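Local coordinates for protein pullulanase (Bacillus acidopullulyticus, PDB 2WAN) that hydrolyses the alpha-1,6-glucosidic linkages of pullulan and probably the branch points of starch-type polysaccharides, as a multidomain glycoside hydrolase, at residues D325-R330 and G371-W376; V331-A336 and G363-Q368; Y380-N385 and D566-Q571. One frame throughout, in Å; residues are numbered along the deposited sequence.

Contact 1: D325-R330 and G371-W376; sequences DATSFR and GNLENW. With SO4 (sulfate ion), chain K.
The one direct hydrogen bond between D325-R330 and G371-W376 is made by the backbones: G371 N gives its hydrogen to D325 O at 2.8 Å, arriving 41° out of the carbonyl plane. Beside it, A326 CA makes a CA-H...O contact of 3.4 Å with G371 O. A water molecule forms the second polar link. It donates to G371 O and accepts from L373 N and from T327 OG1, the last at 2.7 Å, so the threonine hydroxyl is tied to two backbone groups of the loop. With chi1 at -64°, OG1 stands beside its own backbone N, where the water can reach it, and CB of L373 lies 3.8 Å from T327 OG1. Apolar contact comes from the leucine: in one of two conformers, L373 CD2 sits in the plane of the F329 ring, at its edge, 3.8 Å from F329 CZ. Within the loop, N372 OD1 accepts from E374 N in an Asx turn, and a type II turn runs from L373 to W376. W376 NE1 holds a sulfate ion, probably from the crystallisation liquor, through O4 at 2.7 Å. The whole is a strand start joined to the loop between strands 364-370 and 377-383 of the CBM48 beta-sandwich.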
loop_
_atom_site.group_PDB
_atom_site.type_symbol
_atom_site.label_atom_id
_atom_site.label_comp_id
_atom_site.label_asym_id
_atom_site.label_seq_id
_atom_site.Cartn_x
_atom_site.Cartn_y
_atom_site.Cartn_z
ATOM N N ASP A 325 -28.629 21.118 18.104
ATOM C CA ASP A 325 -29.855 20.543 18.689
ATOM C C ASP A 325 -29.810 19.063 19.076
ATOM O O ASP A 325 -30.575 18.635 19.943
ATOM C CB ASP A 325 -31.050 20.752 17.744
ATOM C CG ASP A 325 -31.427 22.222 17.581
ATOM O OD1 ASP A 325 -31.205 23.015 18.521
ATOM O OD2 ASP A 325 -31.955 22.582 16.507
ATOM N N ALA A 326 -28.932 18.294 18.425
ATOM C CA ALA A 326 -28.851 16.832 18.603
ATOM C C ALA A 326 -27.579 16.264 17.968
ATOM O O ALA A 326 -27.045 16.833 17.017
ATOM C CB ALA A 326 -30.052 16.152 17.992
ATOM N N THR A 327 -27.113 15.137 18.492
ATOM C CA THR A 327 -26.046 14.361 17.839
ATOM C C THR A 327 -26.578 12.951 17.532
ATOM O O THR A 327 -27.208 12.325 18.377
ATOM C CB THR A 327 -24.748 14.311 18.704
ATOM O OG1 THR A 327 -24.198 15.627 18.842
ATOM C CG2 THR A 327 -23.697 13.404 18.062
ATOM N N SER A 328 -26.343 12.473 16.313
ATOM C CA SER A 328 -26.722 11.113 15.926
ATOM C C SER A 328 -25.481 10.234 15.836
ATOM O O SER A 328 -24.423 10.690 15.372
ATOM C CB SER A 328 -27.435 11.112 14.577
ATOM O OG SER A 328 -28.649 11.845 14.667
ATOM N N PHE A 329 -25.637 8.982 16.262
ATOM C CA PHE A 329 -24.543 8.014 16.323
ATOM C C PHE A 329 -24.950 6.814 15.493
ATOM O O PHE A 329 -26.131 6.441 15.456
ATOM C CB PHE A 329 -24.272 7.575 17.761
ATOM C CG PHE A 329 -23.933 8.714 18.694
ATOM C CD1 PHE A 329 -24.938 9.513 19.251
ATOM C CD2 PHE A 329 -22.599 8.983 19.022
ATOM C CE1 PHE A 329 -24.617 10.562 20.121
ATOM C CE2 PHE A 329 -22.265 10.022 19.898
ATOM C CZ PHE A 329 -23.284 10.818 20.449
ATOM N N ARG A 330 -23.977 6.223 14.803
ATOM C CA ARG A 330 -24.220 4.990 14.054
ATOM C C ARG A 330 -22.951 4.171 13.979
ATOM O O ARG A 330 -21.870 4.714 13.702
ATOM C CB ARG A 330 -24.761 5.253 12.642
ATOM C CG ARG A 330 -25.318 3.959 11.989
ATOM C CD ARG A 330 -25.815 4.166 10.568
ATOM N NE ARG A 330 -27.033 4.983 10.490
ATOM C CZ ARG A 330 -28.273 4.493 10.467
ATOM N NH1 ARG A 330 -28.483 3.186 10.535
ATOM N NH2 ARG A 330 -29.307 5.317 10.376
ATOM N N GLY A 371 -30.090 17.455 22.428
ATOM C CA GLY A 371 -29.235 18.324 23.224
ATOM C C GLY A 371 -27.918 18.634 22.540
ATOM O O GLY A 371 -27.615 18.094 21.475
ATOM N N ASN A 372 -27.144 19.515 23.165
ATOM C CA ASN A 372 -25.881 19.973 22.601
ATOM C C ASN A 372 -24.763 19.172 23.239
ATOM O O ASN A 372 -24.418 19.395 24.403
ATOM C CB ASN A 372 -25.691 21.476 22.860
ATOM C CG ASN A 372 -24.498 22.067 22.108
ATOM O OD1 ASN A 372 -23.584 21.349 21.686
ATOM N ND2 ASN A 372 -24.504 23.382 21.932
ATOM N N LEU A 373 -24.194 18.240 22.472
ATOM C CA LEU A 373 -23.163 17.341 22.993
ATOM C C LEU A 373 -21.745 17.817 22.642
ATOM O O LEU A 373 -20.782 17.050 22.719
ATOM C CB LEU A 373 -23.386 15.901 22.500
ATOM C CG LEU A 373 -24.454 15.048 23.199
ATOM C CD1 LEU A 373 -25.850 15.567 22.911
ATOM C CD2 LEU A 373 -24.348 13.591 22.785
ATOM N N GLU A 374 -21.595 19.090 22.279
ATOM C CA GLU A 374 -20.247 19.592 21.979
ATOM C C GLU A 374 -19.290 19.391 23.162
ATOM O O GLU A 374 -19.603 19.740 24.303
ATOM C CB GLU A 374 -20.258 21.071 21.538
ATOM C CG GLU A 374 -18.870 21.606 21.137
ATOM C CD GLU A 374 -18.900 23.009 20.569
ATOM O OE1 GLU A 374 -19.922 23.699 20.716
ATOM O OE2 GLU A 374 -17.880 23.422 19.985
ATOM N N ASN A 375 -18.119 18.828 22.861
ATOM C CA ASN A 375 -17.054 18.569 23.837
ATOM C C ASN A 375 -17.341 17.452 24.816
ATOM O O ASN A 375 -16.592 17.273 25.776
ATOM C CB ASN A 375 -16.641 19.849 24.587
ATOM C CG ASN A 375 -16.174 20.940 23.647
ATOM O OD1 ASN A 375 -15.616 20.665 22.588
ATOM N ND2 ASN A 375 -16.432 22.186 24.019
ATOM N N TRP A 376 -18.398 16.675 24.546
ATOM C CA TRP A 376 -18.698 15.465 25.325
ATOM C C TRP A 376 -17.835 14.302 24.817
ATOM O O TRP A 376 -17.344 14.333 23.678
ATOM C CB TRP A 376 -20.177 15.090 25.196
ATOM C CG TRP A 376 -21.062 15.879 26.102
ATOM C CD1 TRP A 376 -21.277 17.234 26.073
ATOM C CD2 TRP A 376 -21.873 15.364 27.166
ATOM N NE1 TRP A 376 -22.163 17.596 27.069
ATOM C CE2 TRP A 376 -22.542 16.469 27.754
ATOM C CE3 TRP A 376 -22.089 14.076 27.689
ATOM C CZ2 TRP A 376 -23.419 16.325 28.836
ATOM C CZ3 TRP A 376 -22.963 13.933 28.771
ATOM C CH2 TRP A 376 -23.621 15.056 29.326
HETATM S S SO4 K . -23.757 20.886 28.612
HETATM O O1 SO4 K . -24.447 21.576 27.520
HETATM O O2 SO4 K . -24.695 19.939 29.218
HETATM O O3 SO4 K . -23.296 21.853 29.596
HETATM O O4 SO4 K . -22.635 20.127 28.025
HETATM O O HOH W 1 -25.545 17.715 19.963
#

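Contact 2: V331-A336 and G363-Q368; sequences VWAPTA and GTWKLQ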
loop_
_atom_site.group_PDB
_atom_site.type_symbol
_atom_site.label_atom_id
_atom_site.label_comp_id
_atom_site.label_asym_id
_atom_site.label_seq_id
_atom_site.Cartn_x
_atom_site.Cartn_y
_atom_site.Cartn_z
ATOM N N VAL A 331 -23.087 2.875 14.267
ATOM C CA VAL A 331 -21.953 1.938 14.270
ATOM C C VAL A 331 -22.372 0.622 13.617
ATOM O O VAL A 331 -23.512 0.165 13.798
ATOM C CB VAL A 331 -21.404 1.694 15.720
ATOM C CG1 VAL A 331 -22.468 1.023 16.626
ATOM C CG2 VAL A 331 -20.104 0.876 15.698
ATOM N N TRP A 332 -21.460 0.021 12.846
ATOM C CA TRP A 332 -21.709 -1.270 12.207
ATOM C C TRP A 332 -21.258 -2.405 13.121
ATOM O O TRP A 332 -20.071 -2.535 13.420
ATOM C CB TRP A 332 -20.976 -1.339 10.856
ATOM C CG TRP A 332 -21.343 -2.547 10.013
ATOM C CD1 TRP A 332 -22.557 -2.820 9.440
ATOM C CD2 TRP A 332 -20.471 -3.621 9.648
ATOM N NE1 TRP A 332 -22.493 -4.016 8.740
ATOM C CE2 TRP A 332 -21.222 -4.521 8.850
ATOM C CE3 TRP A 332 -19.119 -3.904 9.904
ATOM C CZ2 TRP A 332 -20.663 -5.695 8.315
ATOM C CZ3 TRP A 332 -18.568 -5.070 9.381
ATOM C CH2 TRP A 332 -19.342 -5.951 8.595
ATOM N N ALA A 333 -22.209 -3.210 13.593
ATOM C CA ALA A 333 -21.889 -4.311 14.506
ATOM C C ALA A 333 -22.869 -5.466 14.267
ATOM O O ALA A 333 -23.736 -5.744 15.112
ATOM C CB ALA A 333 -21.936 -3.850 15.955
ATOM N N PRO A 334 -22.715 -6.142 13.117
ATOM C CA PRO A 334 -23.712 -7.101 12.624
ATOM C C PRO A 334 -23.831 -8.378 13.443
ATOM O O PRO A 334 -24.825 -9.104 13.298
ATOM C CB PRO A 334 -23.227 -7.413 11.204
ATOM C CG PRO A 334 -21.758 -7.220 11.262
ATOM C CD PRO A 334 -21.577 -6.016 12.182
ATOM N N THR A 335 -22.846 -8.661 14.288
ATOM C CA THR A 335 -22.909 -9.865 15.125
ATOM C C THR A 335 -23.255 -9.573 16.592
ATOM O O THR A 335 -23.429 -10.495 17.396
ATOM C CB THR A 335 -21.602 -10.657 15.065
ATOM O OG1 THR A 335 -20.559 -9.881 15.658
ATOM C CG2 THR A 335 -21.247 -11.010 13.621
ATOM N N ALA A 336 -23.364 -8.294 16.946
ATOM C CA ALA A 336 -23.654 -7.924 18.332
ATOM C C ALA A 336 -25.086 -8.298 18.731
ATOM O O ALA A 336 -26.005 -8.208 17.919
ATOM C CB ALA A 336 -23.412 -6.430 18.562
ATOM N N GLY A 363 -27.050 -4.408 9.795
ATOM C CA GLY A 363 -26.146 -4.715 10.886
ATOM C C GLY A 363 -25.690 -3.513 11.692
ATOM O O GLY A 363 -24.895 -3.665 12.625
ATOM N N THR A 364 -26.211 -2.329 11.367
ATOM C CA THR A 364 -25.865 -1.137 12.139
ATOM C C THR A 364 -26.758 -0.949 13.367
ATOM O O THR A 364 -27.871 -1.480 13.444
ATOM C CB THR A 364 -25.864 0.167 11.294
ATOM O OG1 THR A 364 -27.206 0.510 10.906
ATOM C CG2 THR A 364 -24.982 0.017 10.048
ATOM N N TRP A 365 -26.241 -0.179 14.319
ATOM C CA TRP A 365 -26.986 0.280 15.482
ATOM C C TRP A 365 -26.933 1.798 15.465
ATOM O O TRP A 365 -25.898 2.398 15.146
ATOM C CB TRP A 365 -26.366 -0.263 16.769
ATOM C CG TRP A 365 -26.501 -1.763 16.941
ATOM C CD1 TRP A 365 -25.870 -2.739 16.218
ATOM C CD2 TRP A 365 -27.298 -2.442 17.922
ATOM N NE1 TRP A 365 -26.241 -3.989 16.677
ATOM C CE2 TRP A 365 -27.110 -3.832 17.727
ATOM C CE3 TRP A 365 -28.160 -2.008 18.940
ATOM C CZ2 TRP A 365 -27.747 -4.796 18.526
ATOM C CZ3 TRP A 365 -28.796 -2.969 19.733
ATOM C CH2 TRP A 365 -28.590 -4.344 19.516
ATOM N N LYS A 366 -28.048 2.431 15.817
ATOM C CA LYS A 366 -28.139 3.878 15.718
ATOM C C LYS A 366 -28.772 4.502 16.951
ATOM O O LYS A 366 -29.491 3.836 17.709
ATOM C CB LYS A 366 -28.921 4.286 14.470
ATOM C CG LYS A 366 -30.430 3.998 14.560
ATOM C CD LYS A 366 -31.171 4.534 13.363
ATOM C CE LYS A 366 -32.684 4.470 13.589
ATOM N NZ LYS A 366 -33.430 5.020 12.420
ATOM N N LEU A 367 -28.515 5.791 17.138
ATOM C CA LEU A 367 -29.214 6.556 18.176
ATOM C C LEU A 367 -29.094 8.048 17.940
ATOM O O LEU A 367 -28.001 8.554 17.641
ATOM C CB LEU A 367 -28.686 6.221 19.575
ATOM C CG LEU A 367 -29.501 6.774 20.750
ATOM C CD1 LEU A 367 -30.905 6.133 20.752
ATOM C CD2 LEU A 367 -28.780 6.500 22.063
ATOM N N GLN A 368 -30.221 8.748 18.068
ATOM C CA GLN A 368 -30.203 10.205 18.114
ATOM C C GLN A 368 -30.344 10.649 19.568
ATOM O O GLN A 368 -31.246 10.200 20.279
ATOM C CB GLN A 368 -31.318 10.803 17.250
ATOM C CG GLN A 368 -31.219 12.318 17.099
ATOM C CD GLN A 368 -32.334 12.911 16.259
ATOM O OE1 GLN A 368 -32.857 13.986 16.568
ATOM N NE2 GLN A 368 -32.709 12.213 15.193
HETATM O O HOH W 2 -26.240 -6.819 15.571
#
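An antiparallel strand pair of the CBM48 domain ends here, where strand 326-332 runs out beside the beginning of strand 364-370. V331 and W365 form a hydrogen-bonded pair, with V331 N to W365 O at 3.0 Å and W365 N to V331 O at 2.8 Å, both bonds close to straight. W332 and T364 follow as a non-hydrogen-bonded pair, and A333 N to G363 O, 2.9 Å, adds one more rung past the end of the first strand. On the face bearing W332 and T364, the threonine methyl CG2 meets the edge of the indole in its plane, 3.8 Å from W332 CD1, while P334 CD lies 3.6 Å above the centre of the same ring. T364 OG1 turns to D361 O and R330 NH1. The other face, with V331 and W365, belongs to the immunoglobulin-like sandwich interior, where both side chains touch V339. W365 has CG beside its backbone N (chi1 -68°), which brings the indole edge to the A333-A336 type I turn. Its NE1 makes a weak bond to A333 O, and a water accepts from W365 NE1 at 3.0 Å while donating to A333 O and A336 O. A333 CB packs 4.1 Å from W365 CD1.

Contact 3: Y380-N385 and D566-Q571; sequences YQVTVN and DKIVPQ
V382 and V384 carry the packing of a CBM48 sheet against the end of a helix in the catalytic domain, a (beta/alpha)8 barrel of the alpha-amylase type. V382 sits on strand 377-383, V384 follows two residues on, and the two point the same way, toward the C-terminal turn of helix 564-568 and the chain that leaves it. Both adopt the same rotamer, with CG1 anti to the backbone N (chi1 -177° in V382, 170° in the modelled V384 conformer, one of two) and CG2 beside it, yet the branches find different partners. V382 lays CB and CG1 against backbone oxygens at the helix end: CB is 3.8 Å from K567 O, and CG1 is 4.0 Å from I568 O. Its other methyl, CG2, faces the I568 side chain at a looser 4.3 Å from CG1 of that residue. In that modelled conformer V384 CG1 reaches P570 CG, 4.1 Å away, while CG2 lies near I568 O. Proline thus offers the valine a ring edge of methylene carbons just after V569, where the chain leaves the helix.

No direct hydrogen bond crosses this interface. K567 takes its side chain away from the valines and gives NZ to T390 O, on the neighbouring strand 388-391. Behind the proline, D566 OD1 receives Q571 N at 2.7 Å, from above the carboxylate plane, tying the turn back onto the helix. The polar link across the contact is a water that donates to two backbone oxygens, reaching V382 O at 2.9 Å and K567 O at 2.7 Å.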
loop_
_atom_site.group_PDB
_atom_site.type_symbol
_atom_site.label_atom_id
_atom_site.label_comp_id
_atom_site.label_asym_id
_atom_site.label_seq_id
_atom_site.Cartn_x
_atom_site.Cartn_y
_atom_site.Cartn_z
ATOM N N TYR A 380 -18.690 3.159 22.652
ATOM C CA TYR A 380 -19.701 2.102 22.428
ATOM C C TYR A 380 -19.436 0.915 23.337
ATOM O O TYR A 380 -18.299 0.486 23.502
ATOM C CB TYR A 380 -19.731 1.631 20.959
ATOM C CG TYR A 380 -20.074 2.722 19.965
ATOM C CD1 TYR A 380 -21.252 3.474 20.094
ATOM C CD2 TYR A 380 -19.240 2.985 18.871
ATOM C CE1 TYR A 380 -21.572 4.474 19.175
ATOM C CE2 TYR A 380 -19.568 3.962 17.935
ATOM C CZ TYR A 380 -20.721 4.716 18.106
ATOM O OH TYR A 380 -21.039 5.696 17.201
ATOM N N GLN A 381 -20.506 0.387 23.925
ATOM C CA GLN A 381 -20.420 -0.824 24.716
ATOM C C GLN A 381 -21.093 -1.939 23.915
ATOM O O GLN A 381 -22.294 -1.888 23.628
ATOM C CB GLN A 381 -21.069 -0.608 26.079
ATOM C CG GLN A 381 -20.925 -1.821 27.015
ATOM C CD GLN A 381 -21.525 -1.560 28.384
ATOM O OE1 GLN A 381 -20.807 -1.343 29.352
ATOM N NE2 GLN A 381 -22.845 -1.554 28.459
ATOM N N VAL A 382 -20.289 -2.914 23.505
ATOM C CA VAL A 382 -20.721 -3.893 22.515
ATOM C C VAL A 382 -20.702 -5.284 23.118
ATOM O O VAL A 382 -19.661 -5.745 23.597
ATOM C CB VAL A 382 -19.797 -3.884 21.255
ATOM C CG1 VAL A 382 -20.305 -4.862 20.215
ATOM C CG2 VAL A 382 -19.702 -2.473 20.650
ATOM N N THR A 383 -21.864 -5.939 23.088
ATOM C CA THR A 383 -21.996 -7.318 23.537
ATOM C C THR A 383 -22.017 -8.237 22.320
ATOM O O THR A 383 -22.913 -8.140 21.475
ATOM C CB THR A 383 -23.274 -7.523 24.396
ATOM O OG1 THR A 383 -23.230 -6.631 25.525
ATOM C CG2 THR A 383 -23.356 -8.977 24.883
ATOM N N VAL A 384 -21.024 -9.111 22.221
ATOM C CA VAL A 384 -20.990 -10.107 21.159
ATOM C C VAL A 384 -20.928 -11.495 21.763
ATOM O O VAL A 384 -19.965 -11.827 22.457
ATOM C CB VAL A 384 -19.777 -9.915 20.226
ATOM C CG1 VAL A 384 -19.642 -11.109 19.295
ATOM C CG2 VAL A 384 -19.925 -8.635 19.423
ATOM N N ASN A 385 -21.954 -12.296 21.494
ATOM C CA ASN A 385 -22.040 -13.643 22.035
ATOM C C ASN A 385 -21.774 -13.633 23.537
ATOM O O ASN A 385 -22.524 -13.034 24.309
ATOM C CB ASN A 385 -21.048 -14.555 21.316
ATOM C CG ASN A 385 -21.444 -16.009 21.380
ATOM O OD1 ASN A 385 -22.496 -16.350 21.917
ATOM N ND2 ASN A 385 -20.608 -16.878 20.817
ATOM N N ASP A 566 -11.646 -5.073 16.579
ATOM C CA ASP A 566 -11.885 -6.430 17.088
ATOM C C ASP A 566 -12.880 -6.437 18.231
ATOM O O ASP A 566 -13.551 -7.448 18.456
ATOM C CB ASP A 566 -10.586 -7.129 17.525
ATOM C CG ASP A 566 -9.981 -7.992 16.415
ATOM O OD1 ASP A 566 -10.653 -8.194 15.378
ATOM O OD2 ASP A 566 -8.822 -8.441 16.577
ATOM N N LYS A 567 -12.988 -5.309 18.937
ATOM C CA LYS A 567 -13.999 -5.193 20.000
ATOM C C LYS A 567 -15.421 -4.962 19.452
ATOM O O LYS A 567 -16.407 -5.206 20.149
ATOM C CB LYS A 567 -13.593 -4.131 21.041
ATOM C CG LYS A 567 -12.338 -4.518 21.843
ATOM C CD LYS A 567 -11.980 -3.514 22.953
ATOM C CE LYS A 567 -11.437 -2.173 22.450
ATOM N NZ LYS A 567 -11.092 -1.295 23.623
ATOM N N ILE A 568 -15.538 -4.507 18.208
ATOM C CA ILE A 568 -16.846 -4.214 17.621
ATOM C C ILE A 568 -17.324 -5.354 16.712
ATOM O O ILE A 568 -18.473 -5.791 16.821
ATOM C CB ILE A 568 -16.852 -2.838 16.888
ATOM C CG1 ILE A 568 -16.464 -1.729 17.878
ATOM C CG2 ILE A 568 -18.235 -2.547 16.231
ATOM C CD1 ILE A 568 -16.216 -0.371 17.238
ATOM N N VAL A 569 -16.449 -5.824 15.822
ATOM C CA VAL A 569 -16.775 -6.928 14.908
ATOM C C VAL A 569 -15.587 -7.905 14.905
ATOM O O VAL A 569 -14.683 -7.782 14.059
ATOM C CB VAL A 569 -17.068 -6.454 13.455
ATOM C CG1 VAL A 569 -17.764 -7.561 12.656
ATOM C CG2 VAL A 569 -17.943 -5.193 13.427
ATOM N N PRO A 570 -15.575 -8.861 15.866
ATOM C CA PRO A 570 -14.431 -9.742 16.099
ATOM C C PRO A 570 -13.829 -10.341 14.829
ATOM O O PRO A 570 -14.527 -11.000 14.041
ATOM C CB PRO A 570 -15.010 -10.814 17.041
ATOM C CG PRO A 570 -15.982 -10.027 17.879
ATOM C CD PRO A 570 -16.620 -9.059 16.899
ATOM N N GLN A 571 -12.540 -10.050 14.641
ATOM C CA GLN A 571 -11.698 -10.526 13.517
ATOM C C GLN A 571 -11.977 -10.002 12.117
ATOM O O GLN A 571 -11.092 -10.062 11.265
ATOM C CB GLN A 571 -11.655 -12.058 13.441
ATOM C CG GLN A 571 -10.996 -12.734 14.633
ATOM C CD GLN A 571 -10.882 -14.232 14.405
ATOM O OE1 GLN A 571 -11.150 -14.723 13.303
ATOM N NE2 GLN A 571 -10.505 -14.963 15.445
HETATM O O HOH W 3 -17.092 -6.437 22.503
#

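In the fold
Contacts 1 and 2 share strand 326-332 in one CBM48 sheet: contact 1 holds its start to a partly exposed loop, contact 2 its end to strand 364-370 in a buried setting, with centres about 17 Å apart. F329 N to L367 O, 2.8 Å, continues the ladder between them. Contact 3, partly buried like contact 1, joins two domains, with a water but no direct hydrogen bond across it. It lies about 10 Å from contact 2, centre to centre, touching it where I568 CG2 is 3.4 Å from W332 O. Backbone pairing dominates contact 2, mixed polar and apolar contacts mark contact 1, and contact 3 sets valine methyls against a helix-end backbone and a proline.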